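Local coordinates for tRNA nucleotidyl transferase-related protein (Thermotoga maritima, PDB 3H38), which adds the CCA sequence to the 3' end of tRNA from CTP and ATP, this chain being the CCA-adding part of a longer protein, at residues L209-R218 and R300-N308; F274-H285 and V343-F351. All coordinates share one frame; numbering follows the deposited sequence.

Contact 1: L209-R218 and R300-N308; sequences LERTTGPRLR and RDRYSLRRN
With CG anti to the backbone N (chi1 173°) and the chain extended as far as NE, Arg302 reaches from the end of helix 293-302 to the break between helices 208-211 and 214-225, where its guanidinium meets Thr212. The grip is end-on: NH1 and NH2 both donate to Thr212 O, at 2.9 and 2.8 Å, and that oxygen lies near the guanidinium plane. NH1 also makes a weak bond to Leu209 O; arginine suits the place because one flat group with several N-H bonds can reach both carbonyls at the end of helix 208-211. Leu217 CD2 comes close beside the guanidinium, 3.2 Å from Arg302 NH1. Gly214 directs its CA-H at Arg302 O (3.4 Å, 175° at the hydrogen), and a CB on this residue would run into that oxygen. Tyr303 turns the edge of its ring to Gly214 O, 3.6 Å from CD2, and to Leu217 CB, while its hydroxyl is hydrogen-bonded to Leu246 O. Arg218 adds a weak bond from NH2 to Ser304 O, its NE being paired with Glu222. Around the contact, Leu209 packs on helix 242-246, Thr212 on Pro175, which follows the CTP- and ATP-binding Asp174, and Arg218 and Leu305 on helix 279-287.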
loop_
_atom_site.group_PDB
_atom_site.type_symbol
_atom_site.label_atom_id
_atom_site.label_comp_id
_atom_site.label_asym_id
_atom_site.label_seq_id
_atom_site.Cartn_x
_atom_site.Cartn_y
_atom_site.Cartn_z
ATOM N N LEU A 209 -13.195 8.749 11.480
ATOM C CA LEU A 209 -12.686 8.494 10.140
ATOM C C LEU A 209 -13.168 9.581 9.159
ATOM O O LEU A 209 -12.358 10.207 8.468
ATOM C CB LEU A 209 -13.098 7.088 9.681
ATOM C CG LEU A 209 -12.184 5.855 9.898
ATOM C CD1 LEU A 209 -11.035 6.113 10.818
ATOM C CD2 LEU A 209 -12.965 4.629 10.353
ATOM N N GLU A 210 -14.479 9.829 9.119
ATOM C CA GLU A 210 -15.011 10.900 8.284
ATOM C C GLU A 210 -14.411 12.239 8.631
ATOM O O GLU A 210 -14.297 13.108 7.766
ATOM C CB GLU A 210 -16.526 11.027 8.406
ATOM C CG GLU A 210 -17.075 10.355 9.606
ATOM C CD GLU A 210 -17.153 8.872 9.383
ATOM O OE1 GLU A 210 -17.048 8.086 10.348
ATOM O OE2 GLU A 210 -17.303 8.509 8.210
ATOM N N ARG A 211 -14.081 12.427 9.904
ATOM C CA ARG A 211 -13.530 13.707 10.328
ATOM C C ARG A 211 -12.105 13.878 9.834
ATOM O O ARG A 211 -11.637 14.987 9.749
ATOM C CB ARG A 211 -13.589 13.880 11.842
ATOM C CG ARG A 211 -14.915 14.472 12.330
ATOM C CD ARG A 211 -15.187 14.100 13.787
ATOM N NE ARG A 211 -14.926 15.136 14.808
ATOM C CZ ARG A 211 -14.333 16.322 14.624
ATOM N NH1 ARG A 211 -14.188 17.141 15.663
ATOM N NH2 ARG A 211 -13.874 16.704 13.430
ATOM N N THR A 212 -11.418 12.783 9.501
ATOM C CA THR A 212 -10.081 12.912 8.925
ATOM C C THR A 212 -10.128 13.106 7.406
ATOM O O THR A 212 -11.141 12.853 6.788
ATOM C CB THR A 212 -9.044 11.818 9.442
ATOM O OG1 THR A 212 -8.313 11.235 8.353
ATOM C CG2 THR A 212 -9.717 10.740 10.223
ATOM N N THR A 213 -9.050 13.621 6.818
ATOM C CA THR A 213 -9.056 13.940 5.396
ATOM C C THR A 213 -8.835 12.683 4.569
ATOM O O THR A 213 -8.159 11.748 5.008
ATOM C CB THR A 213 -7.987 15.006 5.025
ATOM O OG1 THR A 213 -6.660 14.456 5.130
ATOM C CG2 THR A 213 -8.109 16.215 5.927
ATOM N N GLY A 214 -9.416 12.673 3.375
ATOM C CA GLY A 214 -9.254 11.579 2.439
ATOM C C GLY A 214 -7.833 11.119 2.170
ATOM O O GLY A 214 -7.506 9.936 2.349
ATOM N N PRO A 215 -6.974 12.043 1.718
ATOM C CA PRO A 215 -5.592 11.718 1.325
ATOM C C PRO A 215 -4.781 11.025 2.423
ATOM O O PRO A 215 -3.925 10.184 2.121
ATOM C CB PRO A 215 -4.988 13.095 1.019
ATOM C CG PRO A 215 -6.157 13.928 0.589
ATOM C CD PRO A 215 -7.334 13.436 1.394
ATOM N N ARG A 216 -5.032 11.380 3.678
ATOM C CA ARG A 216 -4.271 10.790 4.761
ATOM C C ARG A 216 -4.716 9.340 4.881
ATOM O O ARG A 216 -3.912 8.419 4.932
ATOM C CB ARG A 216 -4.478 11.584 6.058
ATOM C CG ARG A 216 -4.124 13.096 5.938
ATOM C CD ARG A 216 -3.997 13.770 7.334
ATOM N NE ARG A 216 -3.027 13.033 8.146
ATOM C CZ ARG A 216 -3.245 12.554 9.366
ATOM N NH1 ARG A 216 -2.267 11.879 9.974
ATOM N NH2 ARG A 216 -4.413 12.754 9.985
ATOM N N LEU A 217 -6.023 9.153 4.875
ATOM C CA LEU A 217 -6.636 7.846 4.935
ATOM C C LEU A 217 -6.206 6.973 3.738
ATOM O O LEU A 217 -5.880 5.789 3.898
ATOM C CB LEU A 217 -8.150 8.034 4.934
ATOM C CG LEU A 217 -9.054 7.915 6.170
ATOM C CD1 LEU A 217 -8.325 8.019 7.464
ATOM C CD2 LEU A 217 -10.201 8.922 6.082
ATOM N N ARG A 218 -6.191 7.556 2.540
ATOM C CA ARG A 218 -5.881 6.771 1.358
ATOM C C ARG A 218 -4.484 6.222 1.533
ATOM O O ARG A 218 -4.191 5.048 1.245
ATOM C CB ARG A 218 -5.981 7.626 0.087
ATOM C CG ARG A 218 -5.275 7.044 -1.118
ATOM C CD ARG A 218 -5.672 7.701 -2.436
ATOM N NE ARG A 218 -4.856 7.153 -3.513
ATOM C CZ ARG A 218 -4.952 7.498 -4.795
ATOM N NH1 ARG A 218 -4.164 6.940 -5.694
ATOM N NH2 ARG A 218 -5.823 8.403 -5.180
ATOM N N ARG A 300 -15.349 9.770 -5.170
ATOM C CA ARG A 300 -14.328 10.177 -6.123
ATOM C C ARG A 300 -13.558 11.396 -5.598
ATOM O O ARG A 300 -12.351 11.484 -5.747
ATOM C CB ARG A 300 -14.933 10.504 -7.485
ATOM C CG ARG A 300 -13.900 11.076 -8.453
ATOM C CD ARG A 300 -14.569 11.807 -9.578
ATOM N NE ARG A 300 -15.375 12.910 -9.074
ATOM C CZ ARG A 300 -16.472 13.366 -9.672
ATOM N NH1 ARG A 300 -17.145 14.388 -9.147
ATOM N NH2 ARG A 300 -16.899 12.791 -10.790
ATOM N N ASP A 301 -14.266 12.333 -4.979
ATOM C CA ASP A 301 -13.646 13.587 -4.572
ATOM C C ASP A 301 -12.931 13.477 -3.243
ATOM O O ASP A 301 -11.933 14.160 -3.043
ATOM C CB ASP A 301 -14.673 14.731 -4.486
ATOM C CG ASP A 301 -15.132 15.240 -5.862
ATOM O OD1 ASP A 301 -14.379 15.111 -6.861
ATOM O OD2 ASP A 301 -16.259 15.786 -5.931
ATOM N N ARG A 302 -13.442 12.651 -2.329
ATOM C CA ARG A 302 -12.860 12.565 -0.988
ATOM C C ARG A 302 -11.449 11.963 -1.020
ATOM O O ARG A 302 -10.481 12.562 -0.532
ATOM C CB ARG A 302 -13.778 11.793 -0.033
ATOM C CG ARG A 302 -13.173 11.513 1.340
ATOM C CD ARG A 302 -14.242 11.400 2.418
ATOM N NE ARG A 302 -13.773 10.761 3.656
ATOM C CZ ARG A 302 -13.140 11.398 4.639
ATOM N NH1 ARG A 302 -12.788 10.745 5.735
ATOM N NH2 ARG A 302 -12.867 12.693 4.534
ATOM N N TYR A 303 -11.332 10.809 -1.642
ATOM C CA TYR A 303 -10.084 10.178 -1.975
ATOM C C TYR A 303 -9.907 10.679 -3.356
ATOM O O TYR A 303 -10.856 11.040 -3.940
ATOM C CB TYR A 303 -10.269 8.691 -1.913
ATOM C CG TYR A 303 -10.900 8.325 -0.635
ATOM C CD1 TYR A 303 -12.186 7.943 -0.589
ATOM C CD2 TYR A 303 -10.219 8.438 0.546
ATOM C CE1 TYR A 303 -12.760 7.646 0.576
ATOM C CE2 TYR A 303 -10.793 8.150 1.700
ATOM C CZ TYR A 303 -12.057 7.734 1.721
ATOM O OH TYR A 303 -12.658 7.440 2.879
ATOM N N SER A 304 -8.730 10.852 -3.880
ATOM C CA SER A 304 -8.707 11.500 -5.189
ATOM C C SER A 304 -8.660 10.603 -6.409
ATOM O O SER A 304 -7.632 10.481 -7.001
ATOM C CB SER A 304 -7.611 12.542 -5.240
ATOM O OG SER A 304 -7.896 13.576 -4.340
ATOM N N LEU A 305 -9.795 10.044 -6.815
ATOM C CA LEU A 305 -9.887 8.987 -7.821
ATOM C C LEU A 305 -10.007 9.507 -9.248
ATOM O O LEU A 305 -10.556 10.588 -9.476
ATOM C CB LEU A 305 -11.069 8.093 -7.473
ATOM C CG LEU A 305 -11.043 7.740 -5.980
ATOM C CD1 LEU A 305 -12.201 6.796 -5.575
ATOM C CD2 LEU A 305 -9.644 7.169 -5.548
ATOM N N ARG A 306 -9.573 8.724 -10.215
ATOM C CA ARG A 306 -9.721 9.084 -11.599
ATOM C C ARG A 306 -11.175 9.194 -11.913
ATOM O O ARG A 306 -11.967 8.506 -11.356
ATOM C CB ARG A 306 -9.151 8.019 -12.479
ATOM C CG ARG A 306 -7.732 7.744 -12.242
ATOM C CD ARG A 306 -7.015 7.212 -13.443
ATOM N NE ARG A 306 -5.587 7.469 -13.317
ATOM C CZ ARG A 306 -4.689 7.350 -14.296
ATOM N NH1 ARG A 306 -5.053 6.967 -15.512
ATOM N NH2 ARG A 306 -3.416 7.608 -14.046
ATOM N N ARG A 307 -11.534 10.089 -12.806
ATOM C CA ARG A 307 -12.948 10.294 -13.102
ATOM C C ARG A 307 -13.558 9.088 -13.831
ATOM O O ARG A 307 -14.697 8.705 -13.574
ATOM C CB ARG A 307 -13.151 11.581 -13.922
ATOM C CG ARG A 307 -12.828 12.890 -13.183
ATOM C CD ARG A 307 -13.208 14.129 -14.004
ATOM N NE ARG A 307 -14.652 14.237 -14.248
ATOM C CZ ARG A 307 -15.506 14.885 -13.454
ATOM N NH1 ARG A 307 -15.058 15.483 -12.355
ATOM N NH2 ARG A 307 -16.807 14.936 -13.753
ATOM N N ASN A 308 -12.787 8.490 -14.705
ATOM C CA ASN A 308 -13.228 7.387 -15.517
ATOM C C ASN A 308 -13.478 6.112 -14.755
ATOM O O ASN A 308 -14.025 5.215 -15.289
ATOM C CB ASN A 308 -12.192 7.113 -16.597
ATOM C CG ASN A 308 -12.783 7.100 -17.978
ATOM O OD1 ASN A 308 -13.013 6.045 -18.566
ATOM N ND2 ASN A 308 -13.045 8.278 -18.509
#

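Contact 2: F274-H285 and V343-F351; sequences FGEVDRFYAVLH and VSNETICHF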
loop_
_atom_site.group_PDB
_atom_site.type_symbol
_atom_site.label_atom_id
_atom_site.label_comp_id
_atom_site.label_asym_id
_atom_site.label_seq_id
_atom_site.Cartn_x
_atom_site.Cartn_y
_atom_site.Cartn_z
ATOM N N PHE A 274 0.662 -9.386 -17.108
ATOM C CA PHE A 274 0.203 -8.111 -17.671
ATOM C C PHE A 274 0.860 -6.820 -17.171
ATOM O O PHE A 274 0.608 -5.744 -17.727
ATOM C CB PHE A 274 -1.322 -8.001 -17.577
ATOM C CG PHE A 274 -2.043 -8.892 -18.547
ATOM C CD1 PHE A 274 -2.257 -8.483 -19.855
ATOM C CD2 PHE A 274 -2.479 -10.152 -18.164
ATOM C CE1 PHE A 274 -2.913 -9.313 -20.764
ATOM C CE2 PHE A 274 -3.130 -10.988 -19.069
ATOM C CZ PHE A 274 -3.346 -10.565 -20.370
ATOM N N GLY A 275 1.704 -6.910 -16.150
ATOM C CA GLY A 275 2.402 -5.727 -15.670
ATOM C C GLY A 275 1.960 -5.276 -14.291
ATOM O O GLY A 275 1.237 -5.994 -13.601
ATOM N N GLU A 276 2.326 -4.060 -13.913
ATOM C CA GLU A 276 2.041 -3.524 -12.589
ATOM C C GLU A 276 0.555 -3.402 -12.291
ATOM O O GLU A 276 -0.216 -3.002 -13.130
ATOM C CB GLU A 276 2.736 -2.161 -12.387
ATOM C CG GLU A 276 4.206 -2.237 -11.872
ATOM C CD GLU A 276 4.747 -0.935 -11.205
ATOM O OE1 GLU A 276 4.769 0.144 -11.853
ATOM O OE2 GLU A 276 5.187 -1.004 -10.032
ATOM N N VAL A 277 0.166 -3.740 -11.071
ATOM C CA VAL A 277 -1.227 -3.615 -10.664
ATOM C C VAL A 277 -1.349 -2.690 -9.449
ATOM O O VAL A 277 -0.835 -3.003 -8.372
ATOM C CB VAL A 277 -1.837 -4.994 -10.318
ATOM C CG1 VAL A 277 -2.981 -4.848 -9.315
ATOM C CG2 VAL A 277 -2.305 -5.712 -11.578
ATOM N N ASP A 278 -2.016 -1.551 -9.623
ATOM C CA ASP A 278 -2.319 -0.690 -8.487
ATOM C C ASP A 278 -3.371 -1.357 -7.603
ATOM O O ASP A 278 -4.556 -1.420 -7.951
ATOM C CB ASP A 278 -2.784 0.697 -8.935
ATOM C CG ASP A 278 -3.052 1.632 -7.760
ATOM O OD1 ASP A 278 -3.043 2.864 -7.960
ATOM O OD2 ASP A 278 -3.280 1.136 -6.634
ATOM N N ARG A 279 -2.928 -1.852 -6.454
ATOM C CA ARG A 279 -3.797 -2.613 -5.572
ATOM C C ARG A 279 -4.907 -1.784 -4.962
ATOM O O ARG A 279 -5.998 -2.311 -4.703
ATOM C CB ARG A 279 -2.987 -3.295 -4.484
ATOM C CG ARG A 279 -1.886 -4.119 -5.070
ATOM C CD ARG A 279 -1.437 -5.199 -4.144
ATOM N NE ARG A 279 -0.265 -5.848 -4.707
ATOM C CZ ARG A 279 0.491 -6.716 -4.050
ATOM N NH1 ARG A 279 1.553 -7.244 -4.649
ATOM N NH2 ARG A 279 0.186 -7.046 -2.795
ATOM N N PHE A 280 -4.629 -0.498 -4.736
ATOM C CA PHE A 280 -5.634 0.408 -4.200
ATOM C C PHE A 280 -6.874 0.441 -5.127
ATOM O O PHE A 280 -8.007 0.316 -4.674
ATOM C CB PHE A 280 -5.039 1.813 -3.984
ATOM C CG PHE A 280 -6.040 2.830 -3.487
ATOM C CD1 PHE A 280 -6.681 2.658 -2.267
ATOM C CD2 PHE A 280 -6.328 3.962 -4.235
ATOM C CE1 PHE A 280 -7.613 3.591 -1.808
ATOM C CE2 PHE A 280 -7.253 4.900 -3.783
ATOM C CZ PHE A 280 -7.906 4.702 -2.561
ATOM N N TYR A 281 -6.641 0.607 -6.422
ATOM C CA TYR A 281 -7.717 0.643 -7.398
ATOM C C TYR A 281 -8.339 -0.732 -7.661
ATOM O O TYR A 281 -9.552 -0.839 -7.864
ATOM C CB TYR A 281 -7.206 1.216 -8.704
ATOM C CG TYR A 281 -7.208 2.700 -8.704
ATOM C CD1 TYR A 281 -7.993 3.393 -9.599
ATOM C CD2 TYR A 281 -6.460 3.421 -7.780
ATOM C CE1 TYR A 281 -8.027 4.749 -9.599
ATOM C CE2 TYR A 281 -6.490 4.804 -7.772
ATOM C CZ TYR A 281 -7.278 5.448 -8.693
ATOM O OH TYR A 281 -7.349 6.796 -8.745
ATOM N N ALA A 282 -7.509 -1.767 -7.675
ATOM C CA ALA A 282 -8.026 -3.115 -7.824
ATOM C C ALA A 282 -9.081 -3.335 -6.749
ATOM O O ALA A 282 -10.201 -3.769 -7.043
ATOM C CB ALA A 282 -6.915 -4.124 -7.680
ATOM N N VAL A 283 -8.731 -3.015 -5.504
ATOM C CA VAL A 283 -9.663 -3.200 -4.386
ATOM C C VAL A 283 -10.886 -2.296 -4.493
ATOM O O VAL A 283 -11.967 -2.646 -4.028
ATOM C CB VAL A 283 -8.986 -2.970 -3.011
ATOM C CG1 VAL A 283 -9.944 -3.308 -1.884
ATOM C CG2 VAL A 283 -7.773 -3.837 -2.884
ATOM N N LEU A 284 -10.726 -1.127 -5.096
ATOM C CA LEU A 284 -11.869 -0.229 -5.229
ATOM C C LEU A 284 -12.840 -0.730 -6.298
ATOM O O LEU A 284 -14.048 -0.477 -6.219
ATOM C CB LEU A 284 -11.427 1.205 -5.540
ATOM C CG LEU A 284 -10.631 1.989 -4.493
ATOM C CD1 LEU A 284 -10.320 3.407 -4.984
ATOM C CD2 LEU A 284 -11.368 2.053 -3.170
ATOM N N HIS A 285 -12.316 -1.437 -7.299
ATOM C CA HIS A 285 -13.175 -2.040 -8.316
ATOM C C HIS A 285 -14.247 -2.876 -7.625
ATOM O O HIS A 285 -15.386 -2.909 -8.070
ATOM C CB HIS A 285 -12.388 -2.892 -9.302
ATOM C CG HIS A 285 -11.894 -2.144 -10.494
ATOM N ND1 HIS A 285 -12.515 -2.207 -11.724
ATOM C CD2 HIS A 285 -10.818 -1.331 -10.665
ATOM C CE1 HIS A 285 -11.851 -1.476 -12.599
ATOM N NE2 HIS A 285 -10.807 -0.939 -11.977
ATOM N N VAL A 343 -8.562 -3.095 -21.732
ATOM C CA VAL A 343 -8.950 -2.646 -20.413
ATOM C C VAL A 343 -7.757 -2.603 -19.482
ATOM O O VAL A 343 -6.716 -3.226 -19.737
ATOM C CB VAL A 343 -10.030 -3.578 -19.810
ATOM C CG1 VAL A 343 -11.288 -3.583 -20.680
ATOM C CG2 VAL A 343 -9.474 -5.003 -19.645
ATOM N N SER A 344 -7.918 -1.857 -18.396
ATOM C CA SER A 344 -6.889 -1.755 -17.377
ATOM C C SER A 344 -6.635 -3.112 -16.740
ATOM O O SER A 344 -7.538 -3.945 -16.632
ATOM C CB SER A 344 -7.330 -0.777 -16.290
ATOM O OG SER A 344 -8.277 -1.376 -15.423
ATOM N N ASN A 345 -5.397 -3.329 -16.320
ATOM C CA ASN A 345 -5.066 -4.462 -15.469
ATOM C C ASN A 345 -6.018 -4.583 -14.294
ATOM O O ASN A 345 -6.363 -5.681 -13.875
ATOM C CB ASN A 345 -3.657 -4.293 -14.920
ATOM C CG ASN A 345 -2.599 -4.514 -15.968
ATOM O OD1 ASN A 345 -1.418 -4.658 -15.643
ATOM N ND2 ASN A 345 -3.013 -4.551 -17.240
ATOM N N GLU A 346 -6.423 -3.440 -13.745
ATOM C CA GLU A 346 -7.281 -3.439 -12.569
ATOM C C GLU A 346 -8.644 -4.040 -12.902
ATOM O O GLU A 346 -9.198 -4.817 -12.113
ATOM C CB GLU A 346 -7.408 -2.028 -11.978
ATOM C CG GLU A 346 -6.140 -1.555 -11.260
ATOM C CD GLU A 346 -5.004 -1.220 -12.219
ATOM O OE1 GLU A 346 -5.274 -0.663 -13.300
ATOM O OE2 GLU A 346 -3.834 -1.504 -11.892
ATOM N N THR A 347 -9.164 -3.683 -14.077
ATOM C CA THR A 347 -10.417 -4.229 -14.566
ATOM C C THR A 347 -10.287 -5.741 -14.724
ATOM O O THR A 347 -11.238 -6.491 -14.503
ATOM C CB THR A 347 -10.806 -3.619 -15.927
ATOM O OG1 THR A 347 -11.219 -2.261 -15.746
ATOM C CG2 THR A 347 -11.958 -4.415 -16.567
ATOM N N ILE A 348 -9.100 -6.182 -15.110
ATOM C CA ILE A 348 -8.881 -7.605 -15.324
ATOM C C ILE A 348 -9.045 -8.316 -14.002
ATOM O O ILE A 348 -9.866 -9.230 -13.879
ATOM C CB ILE A 348 -7.483 -7.885 -15.902
ATOM C CG1 ILE A 348 -7.461 -7.598 -17.408
ATOM C CG2 ILE A 348 -7.065 -9.307 -15.619
ATOM C CD1 ILE A 348 -6.147 -7.917 -18.062
ATOM N N CYS A 349 -8.271 -7.874 -13.011
ATOM C CA CYS A 349 -8.370 -8.387 -11.644
ATOM C C CYS A 349 -9.829 -8.449 -11.218
ATOM O O CYS A 349 -10.296 -9.449 -10.664
ATOM C CB CYS A 349 -7.636 -7.448 -10.690
ATOM S SG CYS A 349 -5.909 -7.146 -11.100
ATOM N N HIS A 350 -10.534 -7.353 -11.490
ATOM C CA HIS A 350 -11.937 -7.201 -11.154
ATOM C C HIS A 350 -12.743 -8.326 -11.816
ATOM O O HIS A 350 -13.609 -8.921 -11.197
ATOM C CB HIS A 350 -12.405 -5.810 -11.610
ATOM C CG HIS A 350 -13.773 -5.429 -11.147
ATOM N ND1 HIS A 350 -14.490 -6.162 -10.218
ATOM C CD2 HIS A 350 -14.551 -4.356 -11.453
ATOM C CE1 HIS A 350 -15.651 -5.577 -9.997
ATOM N NE2 HIS A 350 -15.719 -4.481 -10.740
ATOM N N PHE A 351 -12.448 -8.636 -13.071
ATOM C CA PHE A 351 -13.073 -9.809 -13.677
ATOM C C PHE A 351 -12.672 -11.075 -12.923
ATOM O O PHE A 351 -13.515 -11.928 -12.617
ATOM C CB PHE A 351 -12.738 -9.922 -15.162
ATOM C CG PHE A 351 -13.662 -9.134 -16.053
ATOM C CD1 PHE A 351 -13.161 -8.184 -16.934
ATOM C CD2 PHE A 351 -15.037 -9.336 -16.003
ATOM C CE1 PHE A 351 -14.018 -7.456 -17.761
ATOM C CE2 PHE A 351 -15.900 -8.614 -16.827
ATOM C CZ PHE A 351 -15.389 -7.670 -17.705
#
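Glu346 makes the hydrogen bond of this contact: its OE2 accepts from Asp278 N at 2.9 Å, on the anti side and with the donor tilted somewhat out of the carboxylate plane. A bend at chi2 (72°) folds the glutamate back so that CG lies against Tyr281 CB, 3.9 Å away, while the carboxylate reaches the start of helix 279-287. Both helices are capped at their N termini by short polar residues. Asp278 OD2 accepts weak bonds from Phe280 N and Tyr281 N, and Ser344 OG takes a stronger one from Thr347 N at 2.8 Å.

The caps start two helices of the all-helical part that follows the nucleotidyltransferase head. The axes of helices 279-285 and 345-351 approach to 8.6 Å, their N-to-C directions 43° apart; Ala282 and Glu346 bring their CA atoms closest, which a small alanine permits.

Ring contacts fill the two ends. His285 lays one face of its imidazole over the backbone of Glu346 and Thr347, with NE2 3.6 Å from Glu346 CB and CE1 3.3 Å from Thr347 OG1; NE2 is buried with no polar partner in the model. His285 CB sits over the face of the His350 ring in a CH-pi contact, and the two imidazoles meet obliquely, planes 68° apart. An alanine here keeps CB over His350 but would probably leave a gap over the Glu346 and Thr347 backbone. At the other end, Ile348 CD1 stands 4.1 Å above the centre of the Phe274 ring, another CH-pi contact; Gly275 then ends that helix at a positive phi that suits glycine.

Apolar packing is carried by Val277, whose branched side chain sends CG2 to 3.9 Å from Cys349 SG and also against Asn345 CB. Helix 357-371 covers Phe274 and Ile348 through Leu367, and helix 309-328 meets Thr347 and His350 through Val316.

In the fold
The centres of the two contacts lie about 19 Å apart, and their segments alternate along the chain: 209-218, 274-285, 300-308, then 343-351. Helices 279-287 and 293-302 follow each other, so one belongs to each contact. They also touch directly: Tyr281 OH of contact 2 probably hydrogen-bonds Arg306 N of contact 1, and Phe280 packs against Arg218 and Leu305. Contact 1 lies nearer the nucleotide site, the side chains of Thr212 and Asp174 being about 6 Å apart, whereas contact 2 lies away from the annotated sites. The two contacts thus tie together helices between the nucleotidyltransferase head and the C-terminal helices; segment 209-218 falls in a probable RNA-binding family region.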